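Local coordinates for uncharacterized HTH-type transcriptional regulator yydK (Bacillus subtilis subsp. subtilis, PDB 3BWG), which probably binds DNA through an N-terminal winged helix-turn-helix domain of the GntR family and regulates transcription, with a UTRA domain following it, at residues Glu13-Ile18 and Glu54-Ile59; Ser160-Ile165 and Ser206-Thr211; Ile221-Asn224 and Gln229-Val232. All blocks are in the same frame, centred on the assembly; numbering follows the deposited sequence.

Contact 1 of 3, residues Glu13-Ile18 and Glu54-Ile59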
loop_
_atom_site.group_PDB
_atom_site.type_symbol
_atom_site.label_atom_id
_atom_site.label_comp_id
_atom_site.label_asym_id
_atom_site.label_seq_id
_atom_site.Cartn_x
_atom_site.Cartn_y
_atom_site.Cartn_z
ATOM N N GLU B 13 22.276 -5.156 -11.513
ATOM C CA GLU B 13 23.427 -5.811 -10.893
ATOM C C GLU B 13 23.520 -5.472 -9.401
ATOM O O GLU B 13 23.930 -6.310 -8.592
ATOM C CB GLU B 13 24.726 -5.432 -11.617
ATOM C CG GLU B 13 24.738 -5.798 -13.110
ATOM C CD GLU B 13 26.058 -6.407 -13.610
ATOM O OE1 GLU B 13 27.140 -5.851 -13.305
ATOM O OE2 GLU B 13 26.008 -7.441 -14.327
ATOM N N ILE B 14 23.142 -4.238 -9.056
ATOM C CA ILE B 14 23.034 -3.785 -7.660
ATOM C C ILE B 14 21.966 -4.530 -6.828
ATOM O O ILE B 14 22.258 -4.962 -5.710
ATOM C CB ILE B 14 22.821 -2.275 -7.595
ATOM C CG1 ILE B 14 24.146 -1.570 -7.854
ATOM C CG2 ILE B 14 22.266 -1.868 -6.241
ATOM C CD1 ILE B 14 24.012 -0.120 -8.220
ATOM N N GLU B 15 20.750 -4.672 -7.373
ATOM C CA GLU B 15 19.746 -5.603 -6.834
ATOM C C GLU B 15 20.285 -7.006 -6.595
ATOM O O GLU B 15 20.096 -7.539 -5.520
ATOM C CB GLU B 15 18.551 -5.694 -7.768
ATOM C CG GLU B 15 17.465 -4.684 -7.457
ATOM C CD GLU B 15 16.570 -4.391 -8.645
ATOM O OE1 GLU B 15 16.980 -4.650 -9.806
ATOM O OE2 GLU B 15 15.447 -3.885 -8.412
ATOM N N THR B 16 20.946 -7.593 -7.609
ATOM C CA THR B 16 21.628 -8.902 -7.503
ATOM C C THR B 16 22.644 -8.959 -6.361
ATOM O O THR B 16 22.700 -9.949 -5.609
ATOM C CB THR B 16 22.381 -9.274 -8.827
ATOM O OG1 THR B 16 21.444 -9.370 -9.901
ATOM C CG2 THR B 16 23.161 -10.608 -8.695
ATOM N N TYR B 17 23.463 -7.917 -6.263
ATOM C CA TYR B 17 24.388 -7.768 -5.152
ATOM C C TYR B 17 23.670 -7.822 -3.778
ATOM O O TYR B 17 24.172 -8.440 -2.833
ATOM C CB TYR B 17 25.185 -6.471 -5.311
ATOM C CG TYR B 17 26.102 -6.193 -4.143
ATOM C CD1 TYR B 17 25.618 -5.540 -2.987
ATOM C CD2 TYR B 17 27.450 -6.616 -4.168
ATOM C CE1 TYR B 17 26.453 -5.288 -1.895
ATOM C CE2 TYR B 17 28.299 -6.362 -3.086
ATOM C CZ TYR B 17 27.792 -5.701 -1.948
ATOM O OH TYR B 17 28.612 -5.454 -0.877
ATOM N N ILE B 18 22.508 -7.158 -3.689
ATOM C CA ILE B 18 21.672 -7.107 -2.477
ATOM C C ILE B 18 21.178 -8.519 -2.078
ATOM O O ILE B 18 21.351 -8.953 -0.920
ATOM C CB ILE B 18 20.484 -6.091 -2.669
ATOM C CG1 ILE B 18 20.947 -4.642 -2.463
ATOM C CG2 ILE B 18 19.319 -6.398 -1.733
ATOM C CD1 ILE B 18 19.919 -3.559 -2.927
ATOM N N GLU B 54 15.628 3.785 -5.965
ATOM C CA GLU B 54 14.964 4.477 -4.882
ATOM C C GLU B 54 13.465 4.543 -5.166
ATOM O O GLU B 54 12.669 4.180 -4.316
ATOM C CB GLU B 54 15.567 5.872 -4.703
ATOM C CG GLU B 54 14.895 6.698 -3.629
ATOM C CD GLU B 54 15.882 7.544 -2.826
ATOM O OE1 GLU B 54 16.965 7.880 -3.384
ATOM O OE2 GLU B 54 15.567 7.871 -1.638
ATOM N N GLN B 55 13.093 4.989 -6.373
ATOM C CA GLN B 55 11.686 5.004 -6.789
ATOM C C GLN B 55 11.107 3.582 -6.904
ATOM O O GLN B 55 9.899 3.384 -6.781
ATOM C CB GLN B 55 11.497 5.827 -8.071
ATOM C CG GLN B 55 12.006 5.179 -9.337
ATOM C CD GLN B 55 12.404 6.187 -10.409
ATOM O OE1 GLN B 55 12.517 7.391 -10.148
ATOM N NE2 GLN B 55 12.641 5.693 -11.623
ATOM N N LYS B 56 11.981 2.598 -7.098
ATOM C CA LYS B 56 11.619 1.174 -7.029
ATOM C C LYS B 56 11.490 0.619 -5.580
ATOM O O LYS B 56 11.131 -0.558 -5.383
ATOM C CB LYS B 56 12.653 0.376 -7.833
ATOM C CG LYS B 56 12.271 -1.044 -8.225
ATOM C CD LYS B 56 13.203 -1.532 -9.342
ATOM C CE LYS B 56 12.585 -2.665 -10.161
ATOM N NZ LYS B 56 12.342 -3.904 -9.372
ATOM N N GLY B 57 11.777 1.444 -4.569
ATOM C CA GLY B 57 11.698 1.008 -3.143
ATOM C C GLY B 57 12.753 -0.024 -2.748
ATOM O O GLY B 57 12.619 -0.732 -1.738
ATOM N N ALA B 58 13.817 -0.089 -3.556
ATOM C CA ALA B 58 14.922 -1.003 -3.334
ATOM C C ALA B 58 15.892 -0.415 -2.316
ATOM O O ALA B 58 16.431 -1.133 -1.492
ATOM C CB ALA B 58 15.620 -1.280 -4.640
ATOM N N ILE B 59 16.080 0.901 -2.357
ATOM C CA ILE B 59 17.029 1.596 -1.477
ATOM C C ILE B 59 16.417 2.889 -0.999
ATOM O O ILE B 59 15.457 3.360 -1.580
ATOM C CB ILE B 59 18.385 1.960 -2.214
ATOM C CG1 ILE B 59 18.140 3.009 -3.295
ATOM C CG2 ILE B 59 19.042 0.712 -2.798
ATOM C CD1 ILE B 59 19.419 3.554 -3.955
#

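Contact 2 of 3, residues Ser160-Ile165 and Ser206-Thr211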
loop_
_atom_site.group_PDB
_atom_site.type_symbol
_atom_site.label_atom_id
_atom_site.label_comp_id
_atom_site.label_asym_id
_atom_site.label_seq_id
_atom_site.Cartn_x
_atom_site.Cartn_y
_atom_site.Cartn_z
ATOM N N SER B 160 -0.866 -14.179 -17.091
ATOM C CA SER B 160 -0.884 -12.776 -16.674
ATOM C C SER B 160 -1.610 -11.897 -17.681
ATOM O O SER B 160 -1.110 -11.601 -18.781
ATOM C CB SER B 160 0.530 -12.247 -16.431
ATOM O OG SER B 160 0.441 -10.963 -15.838
ATOM N N ILE B 161 -2.802 -11.466 -17.304
ATOM C CA ILE B 161 -3.584 -10.594 -18.177
ATOM C C ILE B 161 -2.844 -9.238 -18.403
ATOM O O ILE B 161 -2.795 -8.744 -19.512
ATOM C CB ILE B 161 -5.052 -10.404 -17.592
ATOM C CG1 ILE B 161 -5.753 -11.774 -17.503
ATOM C CG2 ILE B 161 -5.882 -9.377 -18.422
ATOM C CD1 ILE B 161 -7.116 -11.767 -16.861
ATOM N N PHE B 162 -2.258 -8.671 -17.344
ATOM C CA PHE B 162 -1.529 -7.400 -17.429
ATOM C C PHE B 162 -0.329 -7.507 -18.318
ATOM O O PHE B 162 0.014 -6.539 -18.993
ATOM C CB PHE B 162 -1.068 -6.929 -16.058
ATOM C CG PHE B 162 -2.160 -6.274 -15.246
ATOM C CD1 PHE B 162 -3.478 -6.269 -15.680
ATOM C CD2 PHE B 162 -1.888 -5.745 -14.017
ATOM C CE1 PHE B 162 -4.483 -5.701 -14.936
ATOM C CE2 PHE B 162 -2.926 -5.174 -13.255
ATOM C CZ PHE B 162 -4.205 -5.152 -13.738
ATOM N N HIS B 163 0.310 -8.682 -18.308
ATOM C CA HIS B 163 1.365 -8.933 -19.273
ATOM C C HIS B 163 0.918 -8.746 -20.716
ATOM O O HIS B 163 1.625 -8.095 -21.456
ATOM C CB HIS B 163 2.066 -10.291 -19.099
ATOM C CG HIS B 163 3.231 -10.459 -20.036
ATOM N ND1 HIS B 163 4.474 -9.920 -19.775
ATOM C CD2 HIS B 163 3.317 -11.031 -21.264
ATOM C CE1 HIS B 163 5.290 -10.191 -20.783
ATOM N NE2 HIS B 163 4.610 -10.849 -21.708
ATOM N N TYR B 164 -0.230 -9.309 -21.111
ATOM C CA TYR B 164 -0.730 -9.188 -22.487
ATOM C C TYR B 164 -1.088 -7.736 -22.803
ATOM O O TYR B 164 -0.855 -7.237 -23.904
ATOM C CB TYR B 164 -1.940 -10.115 -22.704
ATOM C CG TYR B 164 -2.867 -9.753 -23.855
ATOM C CD1 TYR B 164 -2.484 -9.945 -25.212
ATOM C CD2 TYR B 164 -4.151 -9.216 -23.587
ATOM C CE1 TYR B 164 -3.368 -9.578 -26.284
ATOM C CE2 TYR B 164 -5.029 -8.847 -24.624
ATOM C CZ TYR B 164 -4.652 -9.033 -25.966
ATOM O OH TYR B 164 -5.589 -8.688 -26.964
ATOM N N ILE B 165 -1.670 -7.082 -21.809
ATOM C CA ILE B 165 -2.143 -5.722 -21.935
ATOM C C ILE B 165 -0.988 -4.807 -22.279
ATOM O O ILE B 165 -1.123 -3.994 -23.186
ATOM C CB ILE B 165 -2.892 -5.299 -20.661
ATOM C CG1 ILE B 165 -4.181 -6.127 -20.603
ATOM C CG2 ILE B 165 -3.163 -3.763 -20.658
ATOM C CD1 ILE B 165 -5.122 -5.767 -19.481
ATOM N N SER B 206 -10.514 -3.811 -6.824
ATOM C CA SER B 206 -9.497 -2.993 -7.429
ATOM C C SER B 206 -9.979 -2.275 -8.687
ATOM O O SER B 206 -10.664 -2.854 -9.527
ATOM C CB SER B 206 -8.272 -3.834 -7.797
ATOM O OG SER B 206 -7.831 -4.579 -6.679
ATOM N N ILE B 207 -9.569 -1.032 -8.847
ATOM C CA ILE B 207 -9.811 -0.344 -10.144
ATOM C C ILE B 207 -8.446 0.034 -10.693
ATOM O O ILE B 207 -7.705 0.788 -10.041
ATOM C CB ILE B 207 -10.721 0.893 -10.028
ATOM C CG1 ILE B 207 -12.082 0.527 -9.470
ATOM C CG2 ILE B 207 -10.982 1.524 -11.379
ATOM C CD1 ILE B 207 -12.122 0.411 -7.982
ATOM N N PHE B 208 -8.103 -0.539 -11.837
ATOM C CA PHE B 208 -6.852 -0.211 -12.521
ATOM C C PHE B 208 -7.142 0.775 -13.652
ATOM O O PHE B 208 -8.165 0.663 -14.344
ATOM C CB PHE B 208 -6.136 -1.478 -13.010
ATOM C CG PHE B 208 -5.689 -2.386 -11.879
ATOM C CD1 PHE B 208 -4.373 -2.352 -11.416
ATOM C CD2 PHE B 208 -6.586 -3.297 -11.289
ATOM C CE1 PHE B 208 -3.953 -3.205 -10.357
ATOM C CE2 PHE B 208 -6.160 -4.180 -10.241
ATOM C CZ PHE B 208 -4.857 -4.096 -9.766
ATOM N N HIS B 209 -6.270 1.769 -13.791
ATOM C CA HIS B 209 -6.490 2.852 -14.764
ATOM C C HIS B 209 -5.332 2.809 -15.752
ATOM O O HIS B 209 -4.202 2.418 -15.392
ATOM C CB HIS B 209 -6.531 4.251 -14.070
ATOM C CG HIS B 209 -7.624 4.399 -13.045
ATOM N ND1 HIS B 209 -7.527 3.879 -11.767
ATOM C CD2 HIS B 209 -8.841 4.993 -13.113
ATOM C CE1 HIS B 209 -8.634 4.146 -11.094
ATOM N NE2 HIS B 209 -9.461 4.786 -11.897
ATOM N N LEU B 210 -5.584 3.244 -16.985
ATOM C CA LEU B 210 -4.493 3.570 -17.902
ATOM C C LEU B 210 -3.793 4.870 -17.426
ATOM O O LEU B 210 -4.263 5.581 -16.503
ATOM C CB LEU B 210 -4.998 3.699 -19.339
ATOM C CG LEU B 210 -5.707 2.524 -20.041
ATOM C CD1 LEU B 210 -6.248 3.002 -21.364
ATOM C CD2 LEU B 210 -4.776 1.294 -20.237
ATOM N N THR B 211 -2.635 5.172 -17.979
ATOM C CA THR B 211 -1.907 6.379 -17.513
ATOM C C THR B 211 -2.699 7.679 -17.741
ATOM O O THR B 211 -2.458 8.679 -17.039
ATOM C CB THR B 211 -0.548 6.532 -18.197
ATOM O OG1 THR B 211 -0.748 6.415 -19.599
ATOM C CG2 THR B 211 0.445 5.481 -17.710
#

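Contact 3 of 3, residues Ile221-Asn224 and Gln229-Val232. With EDO (1,2-ethanediol), chain I; EDO (1,2-ethanediol), chain H.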
loop_
_atom_site.group_PDB
_atom_site.type_symbol
_atom_site.label_atom_id
_atom_site.label_comp_id
_atom_site.label_asym_id
_atom_site.label_seq_id
_atom_site.Cartn_x
_atom_site.Cartn_y
_atom_site.Cartn_z
ATOM N N ILE B 221 -12.013 -9.779 -5.646
ATOM C CA ILE B 221 -11.236 -10.957 -5.272
ATOM C C ILE B 221 -11.373 -11.332 -3.800
ATOM O O ILE B 221 -11.322 -10.479 -2.906
ATOM C CB ILE B 221 -9.781 -10.755 -5.602
ATOM C CG1 ILE B 221 -9.632 -10.288 -7.072
ATOM C CG2 ILE B 221 -8.981 -12.090 -5.333
ATOM C CD1 ILE B 221 -8.210 -10.136 -7.579
ATOM N N SER B 222 -11.590 -12.616 -3.566
ATOM C CA SER B 222 -11.564 -13.168 -2.228
ATOM C C SER B 222 -10.362 -14.103 -2.124
ATOM O O SER B 222 -10.254 -15.047 -2.900
ATOM C CB SER B 222 -12.859 -13.954 -1.958
ATOM O OG SER B 222 -13.959 -13.072 -1.959
ATOM N N TYR B 223 -9.499 -13.857 -1.145
ATOM C CA TYR B 223 -8.343 -14.693 -0.919
ATOM C C TYR B 223 -8.543 -15.796 0.130
ATOM O O TYR B 223 -9.333 -15.645 1.085
ATOM C CB TYR B 223 -7.137 -13.810 -0.554
ATOM C CG TYR B 223 -6.700 -12.873 -1.681
ATOM C CD1 TYR B 223 -5.746 -13.286 -2.598
ATOM C CD2 TYR B 223 -7.233 -11.578 -1.814
ATOM C CE1 TYR B 223 -5.339 -12.442 -3.662
ATOM C CE2 TYR B 223 -6.827 -10.706 -2.866
ATOM C CZ TYR B 223 -5.855 -11.157 -3.772
ATOM O OH TYR B 223 -5.415 -10.373 -4.827
ATOM N N ASN B 224 -7.798 -16.885 -0.041
ATOM C CA ASN B 224 -7.676 -17.919 0.975
ATOM C C ASN B 224 -6.813 -17.431 2.152
ATOM O O ASN B 224 -5.588 -17.269 2.002
ATOM C CB ASN B 224 -7.073 -19.161 0.288
ATOM C CG ASN B 224 -6.863 -20.326 1.206
ATOM O OD1 ASN B 224 -6.743 -20.186 2.436
ATOM N ND2 ASN B 224 -6.785 -21.512 0.607
ATOM N N GLN B 229 -0.844 -13.576 2.577
ATOM C CA GLN B 229 -0.644 -12.486 3.512
ATOM C C GLN B 229 0.132 -11.522 2.696
ATOM O O GLN B 229 0.863 -11.964 1.805
ATOM C CB GLN B 229 0.184 -12.871 4.726
ATOM C CG GLN B 229 1.398 -13.762 4.446
ATOM C CD GLN B 229 1.023 -15.217 4.412
ATOM O OE1 GLN B 229 0.290 -15.679 5.287
ATOM N NE2 GLN B 229 1.502 -15.949 3.424
ATOM N N PHE B 230 -0.004 -10.223 3.018
ATOM C CA PHE B 230 0.388 -9.118 2.114
ATOM C C PHE B 230 1.317 -8.102 2.741
ATOM O O PHE B 230 1.253 -7.860 3.927
ATOM C CB PHE B 230 -0.853 -8.399 1.537
ATOM C CG PHE B 230 -1.804 -9.346 0.864
ATOM C CD1 PHE B 230 -1.682 -9.625 -0.501
ATOM C CD2 PHE B 230 -2.799 -9.976 1.596
ATOM C CE1 PHE B 230 -2.494 -10.561 -1.123
ATOM C CE2 PHE B 230 -3.653 -10.907 0.971
ATOM C CZ PHE B 230 -3.464 -11.198 -0.414
ATOM N N VAL B 231 2.205 -7.555 1.933
ATOM C CA VAL B 231 3.021 -6.465 2.354
ATOM C C VAL B 231 2.778 -5.223 1.471
ATOM O O VAL B 231 2.419 -5.306 0.276
ATOM C CB VAL B 231 4.542 -6.851 2.454
ATOM C CG1 VAL B 231 5.145 -7.370 1.082
ATOM C CG2 VAL B 231 5.335 -5.688 2.992
ATOM N N VAL B 232 2.959 -4.063 2.102
ATOM C CA VAL B 232 2.972 -2.802 1.423
ATOM C C VAL B 232 4.000 -1.893 2.075
ATOM O O VAL B 232 4.139 -1.844 3.326
ATOM C CB VAL B 232 1.549 -2.193 1.284
ATOM C CG1 VAL B 232 0.803 -2.342 2.511
ATOM C CG2 VAL B 232 1.591 -0.734 0.729
HETATM C C1 EDO I . -6.268 -13.654 3.634
HETATM O O1 EDO I . -5.132 -13.212 2.955
HETATM C C2 EDO I . -7.335 -13.743 2.578
HETATM O O2 EDO I . -8.481 -14.123 3.282
HETATM C C1 EDO H . -14.722 -12.379 -5.475
HETATM O O1 EDO H . -15.250 -12.949 -4.283
HETATM C C2 EDO H . -15.634 -12.782 -6.610
HETATM O O2 EDO H . -16.829 -12.000 -6.483
#

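Contact 1 of 3, residues Glu13-Ile18 and Glu54-Ile59
Ile18 reaches from helix 6-20 toward Ile59 on the buried side of this contact. The direct touch is light, Ile18 CD1 lying 4.4 Å from Ile59 CG2; the packing is closed by the two isoleucines together with Leu29, Val69 and the helix 43-55 residues Leu50 and Leu53, a setting that suits branched, purely hydrocarbon side chains. Small Ala58, beside them, lets the turn after helix 43-55 come near, and the backbones approach to 7.5 Å between Glu15 CA and Ala58 CA.

The other, looser half faces solvent and is bridged by one weak charged pair. Glu15, extended beyond CG, crosses Lys56 at about a right angle and puts OE2 3.3 Å from Lys56 NZ, a salt bridge whose hydrogen bond is weak. The first torsion of Lys56 (chi1 -163°) sets CG opposite the backbone N, and from there the chain runs out to Glu15. Its shaft passes the carboxylate, Lys56 CD 3.4 Å from Glu15 OE2, and the bend at chi4 sets NZ beside the same oxygen. Gly57 ends helix 43-55 in a Schellman motif, with the positive phi (68°) that glycine takes easily.

Within the winged helix-turn-helix fold, buried hydrocarbon thus joins the first helix to the start of the wing hairpin, while the long ion pair on the solvent side probably adds only modest stability.

Contact 2 of 3, residues Ser160-Ile165 and Ser206-Thr211
Phe162 drives the edge of its ring into one face of Phe208, with CZ standing 3.6 Å above the Phe208 ring plane and over its centre. The pair is a T-shaped (edge-to-face) stack, the centroids 4.9 Å apart and the planes at 74°. CE2 shares the approach: it lies 3.7 Å from Phe208 CE1, on the side of the ring where CD1 and CE1 sit, while CZ is nearer to CG and CD1. The C-H groups of one ring therefore point into the pi cloud of the other, a weakly favourable electrostatic fit that a flat aromatic pair can supply and an aliphatic pair cannot.

In Phe162 the ring carbon CG is anti to the carbonyl carbon (chi1 -79°), which sends the ring from the first turn of helix 161-167 toward the strand. That turn is capped by Ser160, whose short hydroxyl side chain can fold back so that OG accepts a weak bond from His163 N at 3.4 Å. Replacing Phe208 by an alanine would probably leave the edge of Phe162 without the aromatic face it meets and open a gap between helix and strand.

Neither ring is fully buried, and the contact lies at the surface of the UTRA domain. Strand 200-210 runs between strands 173-184 and 215-224 of the antiparallel sheet; Phe208 also touches Ser176 on one of these and Phe216 on the other, while Phe162 rests on Asp217, so helix 161-167 packs against this part of the sheet.

Contact 3 of 3, residues Ile221-Asn224 and Gln229-Val232
This is a buried aromatic contact between strand 215-224 of the UTRA-domain sheet and the C-terminal strand 230-234, made by Tyr223 and Phe230. Phe230 presents the edge of its ring to a face of Tyr223: CZ sits 3.7 Å above the tyrosine plane, over the ring centre, and its nearest atom there is Tyr223 CD1 at 3.8 Å. With centroids 5.0 Å apart and planes at 70°, the pair is a T-shaped stack. The opposite face of Tyr223 carries Ile221 CG2, offset toward the rim. An aromatic ring suits this place because it offers two flat faces, one to the methyl group and one to the Phe230 edge. In each aromatic residue CG lies anti to the carbonyl carbon (chi1 -64° in Tyr223, -54° in Phe230), directing the two rings at one another.

The strands are not paired with each other. Strand 215-224 belongs to the six-stranded antiparallel sheet, between 135-145 and 200-210, whereas Phe230, Val231 and Val232 form an antiparallel ladder with a strand of the second subunit. Phe230 thus connects that intersubunit sheet to the domain core, where it also touches Leu202.

One 1,2-ethanediol, probably from the crystallisation liquor, borders the ring pair. Its O2 donates to Tyr223 O at 2.8 Å, and its O1 lies near the edge of the Phe230 ring, 3.4 Å from CE2. A second, probably of the same origin, binds on the other side of the strand, where its O1 is hydrogen-bonded to the small polar group Ser222 OG at 2.7 Å.

How the contacts relate
From the N terminus, contact 1 closes first, bringing helix 6-20 to the turn after helix 43-55 within the GntR-type helix-turn-helix region, 35 residues intervening. In the UTRA domain, contact 2 then closes a loop of 40 residues between segments 160-165 and 206-211, on helix 161-167 and strand 200-210. Contact 3 follows on the next strand, 215-224, with just four residues between Asn224 and Gln229. The three stand in series, none nested or crossed. Contacts 2 and 3 use neighbouring strands of one sheet, their centres 18 Å apart, and both touch the second subunit. Contact 1 lies about 24 Å from each, centre to centre, in the part that probably binds DNA.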